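Pectinesterase inhibitor (Actinidia chinensis, PDB 1XG2) inhibits pectin methylesterase and may take part in regulating fruit ripening, using an all-helical fold with a four-helix bundle at its core. Local coordinates at residues P11-P16 with L139-L144; S100-A105 with V145-L150; A63-L68 with G121-P126; F40-A45 with Q88-L93; A107-A112 with K135-C140. All coordinates share one frame; numbering follows the deposited sequence.

Interaction 1: residues P11-P16 with L139-L144; sequences PKTRNP and LCDIVL
The turn carrying Thr13 and Arg14 runs past one face of helix 127-149, where the CA atoms of Thr13 and Asp141 are 5.8 Å apart. Asp141 has the largest share of the contact. Its CG stands anti to the backbone N (chi1 -158°), which sends the carboxylate out to the turn. There OD2 accepts a bent hydrogen bond of 2.8 Å from Arg14 N and lies 3.2 Å from Thr13 CA. The Arg14 side chain passes nearly square to the acid, its CG 3.7 Å from Asp141 OD2, and continues past it: NE stays 5.3 Å from OD2, with no ion pair between them. Thr13 turns its methyl CG2 to Ile142, 4.1 Å from CG1, while its OG1 bonds back to Cys10 O. Cys19, disulfide-linked to Cys10, packs on both Thr13 and Ile142. With a leucine in place of Asp141, Arg14 N would probably be left without its acceptor and the turn held less firmly. OD1 lies near Asp188 of the pectinesterase chain, a like charge that may raise the acid's pKa. A buried carboxylate thus pins the N-terminal helical hairpin to the bundle through the backbone, at the enzyme interface.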
# COMPACT_ATOMS: atom_id res chain seq x y z
N PRO B 11 15.78 -2.17 22.64
CA PRO B 11 14.50 -2.22 23.38
C PRO B 11 13.25 -1.75 22.61
O PRO B 11 12.15 -2.16 22.97
CB PRO B 11 14.74 -1.30 24.58
CG PRO B 11 16.21 -1.21 24.72
CD PRO B 11 16.79 -1.36 23.34
N LYS B 12 13.42 -0.92 21.59
CA LYS B 12 12.31 -0.44 20.76
C LYS B 12 11.97 -1.37 19.60
O LYS B 12 10.98 -1.13 18.90
CB LYS B 12 12.63 0.96 20.20
CG LYS B 12 12.55 2.09 21.21
CD LYS B 12 13.06 3.40 20.60
CE LYS B 12 13.25 4.49 21.65
NZ LYS B 12 14.50 4.31 22.46
N THR B 13 12.78 -2.39 19.34
CA THR B 13 12.49 -3.32 18.26
C THR B 13 11.60 -4.44 18.75
O THR B 13 11.48 -4.68 19.95
CB THR B 13 13.79 -3.97 17.65
OG1 THR B 13 14.42 -4.82 18.62
CG2 THR B 13 14.84 -2.93 17.30
N ARG B 14 11.01 -5.16 17.81
CA ARG B 14 10.13 -6.26 18.16
C ARG B 14 10.88 -7.52 18.60
O ARG B 14 10.29 -8.40 19.22
CB ARG B 14 9.17 -6.56 17.01
CG ARG B 14 9.82 -7.00 15.76
CD ARG B 14 9.01 -6.70 14.51
NE ARG B 14 8.12 -7.81 14.16
CZ ARG B 14 6.81 -7.71 13.97
NH1 ARG B 14 6.15 -6.58 14.16
NH2 ARG B 14 6.13 -8.78 13.62
N ASN B 15 12.18 -7.59 18.31
CA ASN B 15 13.01 -8.69 18.79
C ASN B 15 14.34 -8.13 19.32
O ASN B 15 15.35 -8.13 18.62
CB ASN B 15 13.26 -9.72 17.67
CG ASN B 15 13.90 -10.99 18.18
OD1 ASN B 15 14.47 -11.02 19.28
ND2 ASN B 15 13.82 -12.06 17.37
N PRO B 16 14.33 -7.62 20.55
CA PRO B 16 15.55 -7.07 21.16
C PRO B 16 16.72 -8.05 21.23
O PRO B 16 17.86 -7.63 21.14
CB PRO B 16 15.09 -6.66 22.57
CG PRO B 16 13.64 -6.42 22.42
CD PRO B 16 13.16 -7.46 21.44
N LEU B 139 14.76 -7.73 11.48
CA LEU B 139 15.94 -7.01 11.03
C LEU B 139 15.58 -5.65 10.47
O LEU B 139 16.29 -4.67 10.73
CB LEU B 139 16.70 -7.81 9.98
CG LEU B 139 17.34 -9.08 10.55
CD1 LEU B 139 18.03 -9.89 9.46
CD2 LEU B 139 18.28 -8.73 11.69
N CYS B 140 14.49 -5.59 9.71
CA CYS B 140 14.03 -4.33 9.13
C CYS B 140 13.56 -3.39 10.23
O CYS B 140 13.67 -2.16 10.11
CB CYS B 140 12.91 -4.58 8.13
SG CYS B 140 13.46 -5.21 6.52
N ASP B 141 13.05 -3.95 11.31
CA ASP B 141 12.62 -3.15 12.44
C ASP B 141 13.80 -2.42 13.11
O ASP B 141 13.64 -1.31 13.60
CB ASP B 141 11.87 -4.01 13.45
CG ASP B 141 10.98 -3.20 14.34
OD1 ASP B 141 10.34 -2.23 13.86
OD2 ASP B 141 10.82 -3.47 15.53
N ILE B 142 14.99 -3.02 13.11
CA ILE B 142 16.17 -2.33 13.60
C ILE B 142 16.39 -1.07 12.76
O ILE B 142 16.65 0.00 13.28
CB ILE B 142 17.44 -3.23 13.58
CG1 ILE B 142 17.25 -4.50 14.41
CG2 ILE B 142 18.61 -2.49 14.18
CD1 ILE B 142 18.30 -5.56 14.13
N VAL B 143 16.26 -1.22 11.45
CA VAL B 143 16.45 -0.09 10.55
C VAL B 143 15.40 0.97 10.80
O VAL B 143 15.71 2.14 10.83
CB VAL B 143 16.38 -0.53 9.07
CG1 VAL B 143 16.57 0.68 8.16
CG2 VAL B 143 17.44 -1.57 8.79
N LEU B 144 14.15 0.55 10.99
CA LEU B 144 13.07 1.50 11.24
C LEU B 144 13.32 2.29 12.52
O LEU B 144 13.12 3.50 12.56
CB LEU B 144 11.72 0.77 11.32
CG LEU B 144 11.22 0.17 10.00
CD1 LEU B 144 10.05 -0.79 10.23
CD2 LEU B 144 10.78 1.29 9.05

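Interaction 2: residues S100-A105 with V145-L150; sequences SLNIYA and VISNLL
Asn102 and Leu101 meet Ser147, Asn148 and Leu150 where two antiparallel helices of the four-helix bundle, 98-118 and 127-149, run side by side. The axes of the short segments approach to 9.0 Å at 165°, and Asn102 and Ser147 form the level of closest backbones, CA to CA 5.7 Å. The polar half of the contact is built on the Asn102 amide. Its CG lies anti to the backbone N (chi1 -173°), carrying ND2 across to the partner helix, where it makes two weak, bent hydrogen bonds: one of 2.9 Å to Asn148 OD1 and one of 3.1 Å to Ser147 OG. The two amide planes are only 23° apart. Stronger partners lie elsewhere. Asn102 OD1 accepts from Ala192 N of the pectinesterase chain, and Asn102 ND2 and Asn148 ND2 both donate to Asn190 O of that chain; Ser147 OG also bonds to Leu144 O of its own helix. The amides of both helices therefore form part of the surface that grips the enzyme, and the weak bonds between them probably help to set their orientation. The apolar half faces the bundle interior. Leu101 presents its CD2 branch to helix 127-149, reaching Leu150 CD1 at 4.4 Å just where that helix ends. The same methyl presses more tightly on the serine than on the leucine: Leu101 CD2 sits 3.5 Å from Ser147 CB, inside usual van der Waals distance.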
# COMPACT_ATOMS: atom_id res chain seq x y z
N SER B 100 12.46 9.10 3.76
CA SER B 100 12.49 8.09 2.72
C SER B 100 13.06 6.79 3.26
O SER B 100 12.61 5.71 2.89
CB SER B 100 13.29 8.55 1.50
OG SER B 100 12.64 9.64 0.87
N LEU B 101 14.05 6.88 4.14
CA LEU B 101 14.63 5.68 4.73
C LEU B 101 13.54 4.88 5.44
O LEU B 101 13.45 3.67 5.25
CB LEU B 101 15.74 6.05 5.71
CG LEU B 101 16.23 4.95 6.65
CD1 LEU B 101 16.90 3.86 5.85
CD2 LEU B 101 17.20 5.54 7.65
N ASN B 102 12.71 5.55 6.23
CA ASN B 102 11.65 4.83 6.95
C ASN B 102 10.69 4.14 5.97
O ASN B 102 10.46 2.94 6.05
CB ASN B 102 10.88 5.77 7.89
CG ASN B 102 9.91 5.03 8.75
OD1 ASN B 102 8.92 4.45 8.27
ND2 ASN B 102 10.16 5.07 10.04
N ILE B 103 10.20 4.89 4.99
CA ILE B 103 9.28 4.37 3.99
C ILE B 103 9.84 3.12 3.27
O ILE B 103 9.11 2.13 3.10
CB ILE B 103 8.95 5.48 2.96
CG1 ILE B 103 8.21 6.64 3.62
CG2 ILE B 103 8.16 4.90 1.77
CD1 ILE B 103 6.86 6.30 4.17
N TYR B 104 11.10 3.16 2.87
CA TYR B 104 11.67 2.05 2.13
C TYR B 104 11.94 0.85 3.04
O TYR B 104 11.71 -0.28 2.63
CB TYR B 104 12.92 2.45 1.35
CG TYR B 104 12.59 3.18 0.07
CD1 TYR B 104 11.94 4.41 0.11
CD2 TYR B 104 12.89 2.63 -1.18
CE1 TYR B 104 11.63 5.09 -1.05
CE2 TYR B 104 12.57 3.34 -2.37
CZ TYR B 104 11.95 4.57 -2.27
OH TYR B 104 11.60 5.29 -3.40
N ALA B 105 12.37 1.09 4.28
CA ALA B 105 12.50 -0.00 5.25
C ALA B 105 11.14 -0.58 5.62
O ALA B 105 11.02 -1.79 5.83
CB ALA B 105 13.27 0.44 6.50
N VAL B 145 13.77 1.61 13.58
CA VAL B 145 14.00 2.28 14.86
C VAL B 145 15.10 3.33 14.70
O VAL B 145 14.99 4.46 15.17
CB VAL B 145 14.34 1.26 15.96
CG1 VAL B 145 14.91 1.98 17.21
CG2 VAL B 145 13.10 0.48 16.33
N ILE B 146 16.16 2.96 14.00
CA ILE B 146 17.26 3.88 13.81
C ILE B 146 16.78 5.07 12.97
O ILE B 146 17.10 6.22 13.29
CB ILE B 146 18.45 3.13 13.17
CG1 ILE B 146 19.08 2.16 14.18
CG2 ILE B 146 19.52 4.10 12.71
CD1 ILE B 146 20.13 1.26 13.57
N SER B 147 15.96 4.82 11.95
CA SER B 147 15.44 5.92 11.11
C SER B 147 14.63 6.93 11.93
O SER B 147 14.59 8.12 11.59
CB SER B 147 14.59 5.40 9.93
OG SER B 147 13.28 5.01 10.34
N ASN B 148 13.97 6.48 13.00
CA ASN B 148 13.19 7.38 13.84
C ASN B 148 14.04 8.10 14.90
O ASN B 148 13.67 9.16 15.35
CB ASN B 148 12.01 6.67 14.51
CG ASN B 148 11.02 6.09 13.50
OD1 ASN B 148 10.88 6.60 12.38
ND2 ASN B 148 10.33 5.04 13.89
N LEU B 149 15.17 7.51 15.28
CA LEU B 149 16.09 8.15 16.22
C LEU B 149 16.96 9.23 15.55
O LEU B 149 17.40 10.17 16.22
CB LEU B 149 17.02 7.12 16.87
CG LEU B 149 16.38 6.11 17.81
CD1 LEU B 149 17.42 5.06 18.18
CD2 LEU B 149 15.81 6.79 19.05
N LEU B 150 17.22 9.09 14.26
CA LEU B 150 18.06 10.06 13.54
C LEU B 150 17.35 11.42 13.51
O LEU B 150 16.12 11.45 13.48
CB LEU B 150 18.35 9.56 12.12
CG LEU B 150 19.46 8.51 12.08
CD1 LEU B 150 19.33 7.60 10.87
CD2 LEU B 150 20.81 9.17 12.12

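Interaction 3: residues A63-L68 with G121-P126; sequences ATDPKL and GPPNIP
Lys67 reaches from the first turn of helix 66-95 obliquely across the Pro123 ring to the carbonyl of Pro122, and its methylenes can be followed atom by atom. The CB leaves the backbone in the direction of the proline loop. CG, anti to the backbone N (chi1 -167°), comes to 4.1 Å from Pro123 CD; CD draws nearer the same ring atom, 3.9 Å from Pro123 CD. The chain stays extended, so CE passes on to the carbonyl of the preceding residue, 3.7 Å from Pro122 O. NZ finishes at a water 2.9 Å away, which accepts from the ammonium and donates to Pro122 O at 3.0 Å, a bridge that replaces a direct bond. The peptide bond between Pro122 and Pro123 is cis, which kinks the loop joining helix 98-118 to helix 127-149. This loop meets the N-terminus of helix 66-95 at one end of the bundle, where Asp65 is the N-cap. Its OD2 accepts from Leu68 N at 3.2 Å, the donor lying above the carboxylate plane, 53° out of it. The Pro123 ring rests against this capped turn: its CG packs 3.8 Å from Leu68 CB and 3.9 Å from Asp65 OD2, touching apolar and polar neighbours with one corner. Leu68 also packs on Phe119, just past helix 98-118. Arg71, one turn further along helix 66-95, donates through NH2 to Gly121 O and weakly to Pro123 O, gripping the loop on each side of the cis bond.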
# COMPACT_ATOMS: atom_id res chain seq x y z
N ALA B 63 8.32 -28.03 -5.94
CA ALA B 63 6.87 -27.97 -5.84
C ALA B 63 6.24 -28.21 -7.20
O ALA B 63 6.77 -27.81 -8.23
CB ALA B 63 6.43 -26.60 -5.31
N THR B 64 5.09 -28.88 -7.19
CA THR B 64 4.27 -29.05 -8.39
C THR B 64 2.85 -28.52 -8.23
O THR B 64 2.21 -28.22 -9.21
CB THR B 64 4.25 -30.54 -8.80
OG1 THR B 64 4.06 -31.37 -7.65
CG2 THR B 64 5.59 -30.96 -9.32
N ASP B 65 2.36 -28.39 -7.00
CA ASP B 65 1.00 -27.92 -6.77
C ASP B 65 0.86 -26.46 -7.21
O ASP B 65 1.55 -25.60 -6.66
CB ASP B 65 0.63 -28.06 -5.29
CG ASP B 65 -0.71 -27.45 -4.98
OD1 ASP B 65 -1.69 -27.82 -5.66
OD2 ASP B 65 -0.88 -26.60 -4.10
N PRO B 66 0.02 -26.17 -8.20
CA PRO B 66 -0.11 -24.80 -8.72
C PRO B 66 -0.41 -23.70 -7.68
O PRO B 66 0.13 -22.60 -7.80
CB PRO B 66 -1.26 -24.91 -9.73
CG PRO B 66 -1.19 -26.32 -10.20
CD PRO B 66 -0.87 -27.10 -8.94
N LYS B 67 -1.24 -24.00 -6.68
CA LYS B 67 -1.59 -22.99 -5.68
C LYS B 67 -0.38 -22.65 -4.82
O LYS B 67 -0.09 -21.48 -4.56
CB LYS B 67 -2.74 -23.47 -4.80
CG LYS B 67 -3.38 -22.36 -3.95
CD LYS B 67 -4.62 -22.88 -3.22
CE LYS B 67 -5.07 -21.94 -2.11
NZ LYS B 67 -6.53 -22.10 -1.77
N LEU B 68 0.34 -23.69 -4.40
CA LEU B 68 1.54 -23.52 -3.60
C LEU B 68 2.59 -22.74 -4.37
O LEU B 68 3.22 -21.84 -3.83
CB LEU B 68 2.09 -24.88 -3.16
CG LEU B 68 3.38 -24.86 -2.33
CD1 LEU B 68 3.21 -24.11 -1.00
CD2 LEU B 68 3.85 -26.29 -2.09
N GLY B 121 -4.53 -20.32 5.25
CA GLY B 121 -5.13 -21.61 4.98
C GLY B 121 -4.13 -22.48 4.25
O GLY B 121 -3.02 -22.05 3.99
N PRO B 122 -4.51 -23.71 3.94
CA PRO B 122 -3.66 -24.60 3.14
C PRO B 122 -3.51 -24.11 1.69
O PRO B 122 -4.41 -23.45 1.20
CB PRO B 122 -4.42 -25.94 3.18
CG PRO B 122 -5.85 -25.54 3.41
CD PRO B 122 -5.77 -24.36 4.35
N PRO B 123 -2.42 -24.44 1.01
CA PRO B 123 -1.29 -25.21 1.57
C PRO B 123 -0.44 -24.36 2.51
O PRO B 123 -0.10 -23.23 2.15
CB PRO B 123 -0.50 -25.62 0.32
CG PRO B 123 -0.83 -24.60 -0.72
CD PRO B 123 -2.21 -24.08 -0.40
N ASN B 124 -0.09 -24.91 3.67
CA ASN B 124 0.56 -24.17 4.74
C ASN B 124 2.00 -23.83 4.43
O ASN B 124 2.68 -24.52 3.68
CB ASN B 124 0.56 -24.95 6.05
CG ASN B 124 -0.82 -25.20 6.59
OD1 ASN B 124 -1.05 -26.25 7.20
ND2 ASN B 124 -1.75 -24.27 6.39
N ILE B 125 2.47 -22.76 5.05
CA ILE B 125 3.81 -22.28 4.81
C ILE B 125 4.82 -23.24 5.43
O ILE B 125 4.58 -23.76 6.52
CB ILE B 125 3.98 -20.87 5.39
CG1 ILE B 125 5.23 -20.20 4.83
CG2 ILE B 125 3.98 -20.89 6.93
CD1 ILE B 125 5.29 -18.74 5.14
N PRO B 126 5.92 -23.50 4.74
CA PRO B 126 7.04 -24.23 5.35
C PRO B 126 7.61 -23.43 6.52
O PRO B 126 7.76 -22.21 6.42
CB PRO B 126 8.05 -24.35 4.22
CG PRO B 126 7.30 -24.08 2.99
CD PRO B 126 6.21 -23.14 3.34
O HOH W 1 -6.29 -24.83 -0.69

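Interaction 4: residues F40-A45 with Q88-L93; sequences FSIDIA and QAKQFL
Helices 34-60 and 66-95 follow each other in the chain and form an antiparallel pair of the four-helix bundle; here Ile42 and Asp43 of the first meet Ala89, Lys90 and Leu93 of the second. The axes of the short segments run 9.9 Å apart at 175°, almost exactly antiparallel. Ile42 fills the apolar side with two branches. Its CG2 touches the Lys90 side chain at CG, 3.6 Å away, while CD1 reaches further and lies 3.9 Å from Leu93 CD2 and 4.1 Å from Ala89 CB. The Ile42 and Leu93 side chains lie side by side, pointing opposite ways. Lys90 thus lends its CG methylene to the packing before its chain bends at chi3 (69°) and again at chi4, doubling round to bring the ammonium to Asp43. That salt bridge is short: Lys90 NZ lies 2.7 Å from Asp43 OD1, which it approaches from the syn side, 31° out of the carboxylate plane. The lysine chain comes in roughly perpendicular to the aspartate, and Lys90 CE also approaches Asp43 OD1, at 3.2 Å. Gln39 OE1 is a second acceptor for the same ammonium, which ties it to two turns of helix 34-60. A methionine in place of Lys90 is likely to leave Asp43 without its opposite charge and Gln39 OE1 without this donor. Beneath the bridge the contact joins the bundle core: Ile42 packs on Leu101 of helix 98-118 and on Val143 of helix 127-149, Ala89 on Leu101, and Leu93 on Leu150 beyond the end of helix 127-149.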
# COMPACT_ATOMS: atom_id res chain seq x y z
N PHE B 40 24.92 -0.51 8.82
CA PHE B 40 25.25 -1.89 9.17
C PHE B 40 23.97 -2.71 9.19
O PHE B 40 23.93 -3.83 8.67
CB PHE B 40 25.94 -1.93 10.54
CG PHE B 40 26.36 -3.29 10.96
CD1 PHE B 40 27.53 -3.85 10.45
CD2 PHE B 40 25.58 -4.04 11.82
CE1 PHE B 40 27.93 -5.13 10.82
CE2 PHE B 40 25.98 -5.33 12.19
CZ PHE B 40 27.16 -5.87 11.69
N SER B 41 22.94 -2.13 9.79
CA SER B 41 21.67 -2.81 9.96
C SER B 41 20.97 -3.00 8.63
O SER B 41 20.36 -4.03 8.35
CB SER B 41 20.81 -1.97 10.90
OG SER B 41 21.36 -2.21 12.31
N ILE B 42 21.09 -2.06 7.69
CA ILE B 42 20.52 -2.26 6.36
C ILE B 42 21.25 -3.42 5.67
O ILE B 42 20.62 -4.27 5.07
CB ILE B 42 20.59 -0.97 5.48
CG1 ILE B 42 19.74 0.15 6.08
CG2 ILE B 42 20.10 -1.25 4.05
CD1 ILE B 42 20.10 1.53 5.51
N ASP B 43 22.57 -3.45 5.78
CA ASP B 43 23.37 -4.50 5.16
C ASP B 43 22.94 -5.88 5.65
O ASP B 43 22.79 -6.80 4.85
CB ASP B 43 24.86 -4.32 5.47
CG ASP B 43 25.49 -3.17 4.69
OD1 ASP B 43 24.82 -2.52 3.84
OD2 ASP B 43 26.68 -2.84 4.91
N ILE B 44 22.71 -6.00 6.96
CA ILE B 44 22.26 -7.24 7.57
C ILE B 44 20.89 -7.65 7.04
O ILE B 44 20.68 -8.81 6.71
CB ILE B 44 22.20 -7.08 9.12
CG1 ILE B 44 23.61 -6.94 9.71
CG2 ILE B 44 21.50 -8.26 9.74
CD1 ILE B 44 24.40 -8.20 9.74
N ALA B 45 19.97 -6.69 6.99
CA ALA B 45 18.63 -6.96 6.51
C ALA B 45 18.63 -7.38 5.04
O ALA B 45 17.95 -8.33 4.67
CB ALA B 45 17.73 -5.77 6.73
N GLN B 88 18.06 0.95 -1.89
CA GLN B 88 17.81 2.38 -1.96
C GLN B 88 17.86 3.03 -0.59
O GLN B 88 18.24 4.18 -0.46
CB GLN B 88 16.45 2.66 -2.60
CG GLN B 88 16.45 2.38 -4.09
CD GLN B 88 15.67 3.41 -4.86
OE1 GLN B 88 14.67 3.08 -5.50
NE2 GLN B 88 16.11 4.69 -4.80
N ALA B 89 17.47 2.27 0.44
CA ALA B 89 17.56 2.73 1.82
C ALA B 89 18.97 3.20 2.17
O ALA B 89 19.14 4.19 2.86
CB ALA B 89 17.11 1.63 2.78
N LYS B 90 19.99 2.50 1.69
CA LYS B 90 21.37 2.92 1.97
C LYS B 90 21.65 4.35 1.47
O LYS B 90 22.28 5.16 2.16
CB LYS B 90 22.39 1.97 1.34
CG LYS B 90 22.37 0.55 1.91
CD LYS B 90 23.57 -0.29 1.45
CE LYS B 90 24.93 0.18 2.06
NZ LYS B 90 25.06 0.15 3.56
N GLN B 91 21.21 4.64 0.25
CA GLN B 91 21.47 5.95 -0.36
C GLN B 91 20.71 7.04 0.37
O GLN B 91 21.21 8.14 0.56
CB GLN B 91 21.05 5.95 -1.84
CG GLN B 91 21.82 5.00 -2.75
CD GLN B 91 21.24 4.96 -4.19
OE1 GLN B 91 21.90 5.39 -5.14
NE2 GLN B 91 20.00 4.47 -4.32
N PHE B 92 19.48 6.74 0.79
CA PHE B 92 18.67 7.70 1.53
C PHE B 92 19.31 8.03 2.88
O PHE B 92 19.34 9.19 3.31
CB PHE B 92 17.24 7.16 1.74
CG PHE B 92 16.38 7.16 0.50
CD1 PHE B 92 15.73 5.99 0.10
CD2 PHE B 92 16.19 8.31 -0.25
CE1 PHE B 92 14.93 5.98 -1.04
CE2 PHE B 92 15.37 8.31 -1.38
CZ PHE B 92 14.75 7.14 -1.77
N LEU B 93 19.85 7.02 3.56
CA LEU B 93 20.51 7.24 4.84
C LEU B 93 21.75 8.15 4.65
O LEU B 93 21.94 9.10 5.40
CB LEU B 93 20.88 5.90 5.50
CG LEU B 93 21.62 5.92 6.84
CD1 LEU B 93 20.96 6.83 7.86
CD2 LEU B 93 21.73 4.49 7.39

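Interaction 5: residues A107-A112 with K135-C140; sequences AAFDGA and KLEDLC
The shortest polar bond at this contact stays within one helix: Cys140 N donates to Leu136 O at 2.8 Å, and both residues turn toward Ala108, Phe109 and Ala112 of segment 107-112 on helix 98-118. No hydrogen bond crosses between the two segments; the contact is made by close packing, with the axes of the short segments 8.2 Å apart at 164° and the CA atoms of Phe109 and Glu137 separated by 4.9 Å. The small side chains of Ala108 and Ala112 probably help to allow this approach. The Phe109 ring, its CG anti to the backbone N, leans over the Glu137 side chain. Glu137 CG lies 3.8 Å from the ring centroid, 12° off its normal, a CH-pi contact over one face. The extended glutamate chain then stacks its carboxylate on the ring, the two planes within 5° of parallel. Glu137 CB also comes over that face, 3.6 Å from CE1 of Phe109, while Cys140 CB sits at the ring edge. Deeper in, Ala108 CB meets Cys140 SG at 3.8 Å, and Ala112 CB meets Leu136 CD2 at 3.9 Å. Arg14, in the turn before helix 16-24, makes a long, weak ion pair with Glu137 OE1 and packs on Phe109. Both segments lie near the centre of the chain, in an antiparallel pair of the four-helix bundle, and helix 66-95 closes its inner side: Ala82 and Leu86 touch Ala108, and Tyr79 touches both Ala112 and Leu136.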
# COMPACT_ATOMS: atom_id res chain seq x y z
N ALA B 107 8.59 -0.73 3.55
CA ALA B 107 8.20 -1.52 2.38
C ALA B 107 8.90 -2.88 2.38
O ALA B 107 8.29 -3.90 2.06
CB ALA B 107 8.50 -0.76 1.07
N ALA B 108 10.18 -2.88 2.74
CA ALA B 108 10.96 -4.12 2.81
C ALA B 108 10.37 -5.06 3.85
O ALA B 108 10.13 -6.23 3.57
CB ALA B 108 12.40 -3.81 3.15
N PHE B 109 10.15 -4.55 5.05
CA PHE B 109 9.45 -5.27 6.12
C PHE B 109 8.20 -5.95 5.60
O PHE B 109 7.94 -7.11 5.89
CB PHE B 109 9.09 -4.26 7.24
CG PHE B 109 8.38 -4.86 8.41
CD1 PHE B 109 9.02 -4.99 9.63
CD2 PHE B 109 7.06 -5.27 8.32
CE1 PHE B 109 8.37 -5.54 10.72
CE2 PHE B 109 6.39 -5.81 9.40
CZ PHE B 109 7.05 -5.94 10.61
N ASP B 110 7.41 -5.21 4.83
CA ASP B 110 6.13 -5.70 4.32
C ASP B 110 6.24 -6.72 3.20
O ASP B 110 5.26 -7.38 2.86
CB ASP B 110 5.30 -4.52 3.81
CG ASP B 110 4.68 -3.70 4.94
OD1 ASP B 110 4.68 -4.15 6.11
OD2 ASP B 110 4.14 -2.61 4.71
N GLY B 111 7.40 -6.83 2.56
CA GLY B 111 7.63 -7.93 1.64
C GLY B 111 7.52 -9.28 2.35
O GLY B 111 6.87 -10.21 1.86
N ALA B 112 8.13 -9.38 3.52
CA ALA B 112 8.07 -10.60 4.32
C ALA B 112 6.65 -10.83 4.84
O ALA B 112 6.15 -11.95 4.85
CB ALA B 112 9.05 -10.51 5.48
N LYS B 135 12.34 -13.16 10.50
CA LYS B 135 13.69 -12.63 10.63
C LYS B 135 13.86 -11.33 9.83
O LYS B 135 14.44 -10.38 10.33
CB LYS B 135 14.72 -13.66 10.19
CG LYS B 135 16.14 -13.26 10.54
CD LYS B 135 17.14 -14.19 9.90
CE LYS B 135 18.26 -14.61 10.85
NZ LYS B 135 19.56 -14.73 10.08
N LEU B 136 13.37 -11.29 8.61
CA LEU B 136 13.49 -10.07 7.83
C LEU B 136 12.73 -8.96 8.52
O LEU B 136 13.18 -7.82 8.54
CB LEU B 136 12.93 -10.24 6.42
CG LEU B 136 13.09 -9.00 5.55
CD1 LEU B 136 14.54 -8.58 5.49
CD2 LEU B 136 12.53 -9.26 4.14
N GLU B 137 11.57 -9.29 9.07
CA GLU B 137 10.74 -8.31 9.78
C GLU B 137 11.51 -7.75 10.97
O GLU B 137 11.58 -6.53 11.16
CB GLU B 137 9.42 -8.94 10.22
CG GLU B 137 8.41 -9.14 9.10
CD GLU B 137 7.13 -9.81 9.58
OE1 GLU B 137 7.09 -10.27 10.74
OE2 GLU B 137 6.18 -9.88 8.79
N ASP B 138 12.12 -8.63 11.75
CA ASP B 138 12.88 -8.23 12.94
C ASP B 138 14.08 -7.36 12.56
O ASP B 138 14.39 -6.36 13.23
CB ASP B 138 13.33 -9.47 13.74
CG ASP B 138 12.17 -10.25 14.33
OD1 ASP B 138 12.34 -11.42 14.76
OD2 ASP B 138 11.02 -9.76 14.42
N LEU B 139 14.76 -7.73 11.48
CA LEU B 139 15.94 -7.01 11.03
C LEU B 139 15.58 -5.65 10.47
O LEU B 139 16.29 -4.67 10.73
CB LEU B 139 16.70 -7.81 9.98
CG LEU B 139 17.34 -9.08 10.55
CD1 LEU B 139 18.03 -9.89 9.46
CD2 LEU B 139 18.28 -8.73 11.69
N CYS B 140 14.49 -5.59 9.71
CA CYS B 140 14.03 -4.33 9.13
C CYS B 140 13.56 -3.39 10.23
O CYS B 140 13.67 -2.16 10.11
CB CYS B 140 12.91 -4.58 8.13
SG CYS B 140 13.46 -5.21 6.52

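Overall arrangement
From the N terminus, interaction 1 opens first, in the turn between helices 4-9 and 16-24, and closes on helix 127-149, holding the N-terminal hairpin to the bundle. Interactions 3 and 4 both nest inside its loop and cross each other: interaction 4 joins helices 34-60 and 66-95, while interaction 3 ties the start of helix 66-95 to the loop before helix 127-149. Interaction 4 closes before interactions 2 and 5 open. These two pair helices 98-118 and 127-149, with 5 nested in 2; interaction 3 crosses both, and interaction 2 crosses 1. Interactions 1, 2, 4 and 5 touch one another, whereas interaction 3 stands apart at the bundle's far end, about 34 Å from interaction 2 between centres.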